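Local coordinates for peptide methionine sulfoxide reductase MsrA (Treponema denticola ATCC 35405, PDB 5FA9), which is a fusion of MsrA and MsrB domains that probably repairs oxidised proteins by reducing methionine sulfoxide back to methionine, at residues Gly14-Phe19 with Lys26-Gly31. The protein carries 2 engineered substitutions. Sequence-based numbering, arbitrary orientation.
Sequences GVEGYF and KETDTG
Glu16 reaches from the short helix 12-19 onto Thr28 and Thr30 of strand 25-33, a small helix-on-sheet contact of mixed character in the MsrA half of the fusion, a carboxylate meeting one threonine hydroxyl and one threonine methyl. The two segments run antiparallel at 176°, their axes 8.7 Å apart at closest approach. The glutamate chain is fully extended, its CG trans to the backbone nitrogen (chi1 -177°), which carries the carboxylate across to the strand between the two threonines. Glu16 OE2 lies 3.1 Å from Thr28 OG1, a pairing that may use the hydroxyl proton, although another acceptor competes for it. This is the alpha+beta fold of the MsrA domain, in which helix 12-19 follows the predicted active-site position, here the engineered Ser11, and lies over strands 25-33 and 51-59 of the mixed sheet. Thr30 CG2 packs 3.2 Å from OE1 of Glu16 and 3.9 Å from its CB, the two side chains crossing at about a right angle. OE1 also accepts a hydrogen bond from the backbone N of Asp141. Thr30 sits about 8 Å, side chain to side chain, from Ser11. Toward the C-terminal end of the helix, Phe19 turns away from the strand to pack on Ile56 and Leu68.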
loop_
_atom_site.group_PDB
_atom_site.type_symbol
_atom_site.label_atom_id
_atom_site.label_comp_id
_atom_site.label_asym_id
_atom_site.label_seq_id
_atom_site.Cartn_x
_atom_site.Cartn_y
_atom_site.Cartn_z
ATOM N N GLY B 14 -9.426 20.741 3.283
ATOM C CA GLY B 14 -9.192 21.064 1.889
ATOM C C GLY B 14 -8.140 20.177 1.253
ATOM O O GLY B 14 -8.259 19.800 0.087
ATOM N N VAL B 15 -7.108 19.848 2.023
ATOM C CA VAL B 15 -6.024 19.000 1.538
ATOM C C VAL B 15 -6.544 17.623 1.134
ATOM O O VAL B 15 -6.193 17.107 0.072
ATOM C CB VAL B 15 -4.919 18.839 2.597
ATOM C CG1 VAL B 15 -3.797 17.964 2.064
ATOM C CG2 VAL B 15 -4.383 20.200 3.011
ATOM N N GLU B 16 -7.387 17.035 1.977
ATOM C CA GLU B 16 -7.979 15.739 1.672
ATOM C C GLU B 16 -8.964 15.857 0.515
ATOM O O GLU B 16 -9.015 14.990 -0.357
ATOM C CB GLU B 16 -8.682 15.152 2.898
ATOM C CG GLU B 16 -9.261 13.766 2.653
ATOM C CD GLU B 16 -9.981 13.202 3.861
ATOM O OE1 GLU B 16 -10.622 13.982 4.593
ATOM O OE2 GLU B 16 -9.905 11.973 4.076
ATOM N N GLY B 17 -9.745 16.933 0.518
ATOM C CA GLY B 17 -10.719 17.182 -0.530
ATOM C C GLY B 17 -10.083 17.293 -1.902
ATOM O O GLY B 17 -10.691 16.936 -2.911
ATOM N N TYR B 18 -8.852 17.793 -1.937
ATOM C CA TYR B 18 -8.115 17.930 -3.186
ATOM C C TYR B 18 -7.556 16.590 -3.658
ATOM O O TYR B 18 -7.848 16.142 -4.766
ATOM C CB TYR B 18 -6.980 18.945 -3.029
ATOM C CG TYR B 18 -6.214 19.211 -4.307
ATOM C CD1 TYR B 18 -6.623 20.200 -5.191
ATOM C CD2 TYR B 18 -5.078 18.476 -4.626
ATOM C CE1 TYR B 18 -5.927 20.446 -6.360
ATOM C CE2 TYR B 18 -4.377 18.714 -5.791
ATOM C CZ TYR B 18 -4.804 19.701 -6.654
ATOM O OH TYR B 18 -4.106 19.941 -7.815
ATOM N N PHE B 19 -6.752 15.958 -2.807
ATOM C CA PHE B 19 -6.021 14.753 -3.190
ATOM C C PHE B 19 -6.919 13.543 -3.434
ATOM O O PHE B 19 -6.523 12.603 -4.122
ATOM C CB PHE B 19 -4.977 14.410 -2.123
ATOM C CG PHE B 19 -3.710 15.205 -2.242
ATOM C CD1 PHE B 19 -2.711 14.809 -3.117
ATOM C CD2 PHE B 19 -3.517 16.348 -1.485
ATOM C CE1 PHE B 19 -1.543 15.540 -3.234
ATOM C CE2 PHE B 19 -2.352 17.082 -1.596
ATOM C CZ PHE B 19 -1.364 16.677 -2.473
ATOM N N LYS B 26 -5.701 5.877 -3.463
ATOM C CA LYS B 26 -6.586 4.788 -3.068
ATOM C C LYS B 26 -7.245 5.034 -1.714
ATOM O O LYS B 26 -8.306 4.479 -1.426
ATOM C CB LYS B 26 -5.815 3.467 -3.040
ATOM C CG LYS B 26 -4.988 3.211 -4.290
ATOM C CD LYS B 26 -5.010 1.742 -4.675
ATOM C CE LYS B 26 -6.330 1.367 -5.330
ATOM N NZ LYS B 26 -6.491 -0.107 -5.459
ATOM N N GLU B 27 -6.619 5.867 -0.889
ATOM C CA GLU B 27 -7.143 6.151 0.443
ATOM C C GLU B 27 -6.554 7.433 1.025
ATOM O O GLU B 27 -5.353 7.681 0.919
ATOM C CB GLU B 27 -6.863 4.972 1.382
ATOM C CG GLU B 27 -7.129 5.256 2.853
ATOM C CD GLU B 27 -6.955 4.027 3.725
ATOM O OE1 GLU B 27 -7.420 2.940 3.324
ATOM O OE2 GLU B 27 -6.350 4.145 4.812
ATOM N N THR B 28 -7.412 8.247 1.635
ATOM C CA THR B 28 -6.972 9.452 2.329
ATOM C C THR B 28 -7.488 9.468 3.764
ATOM O O THR B 28 -8.619 9.060 4.031
ATOM C CB THR B 28 -7.445 10.730 1.612
ATOM O OG1 THR B 28 -8.872 10.710 1.480
ATOM C CG2 THR B 28 -6.815 10.836 0.233
ATOM N N ASP B 29 -6.653 9.941 4.683
ATOM C CA ASP B 29 -7.041 10.063 6.084
ATOM C C ASP B 29 -6.464 11.337 6.690
ATOM O O ASP B 29 -5.285 11.635 6.516
ATOM C CB ASP B 29 -6.571 8.851 6.891
ATOM C CG ASP B 29 -7.119 7.544 6.357
ATOM O OD1 ASP B 29 -8.344 7.323 6.460
ATOM O OD2 ASP B 29 -6.322 6.739 5.834
ATOM N N THR B 30 -7.299 12.078 7.409
ATOM C CA THR B 30 -6.853 13.295 8.075
ATOM C C THR B 30 -6.376 12.982 9.487
ATOM O O THR B 30 -6.926 12.107 10.155
ATOM C CB THR B 30 -7.969 14.350 8.132
ATOM O OG1 THR B 30 -9.115 13.803 8.796
ATOM C CG2 THR B 30 -8.362 14.779 6.729
ATOM N N GLY B 31 -5.352 13.697 9.937
ATOM C CA GLY B 31 -4.791 13.453 11.253
ATOM C C GLY B 31 -3.793 14.498 11.711
ATOM O O GLY B 31 -3.651 15.557 11.097
#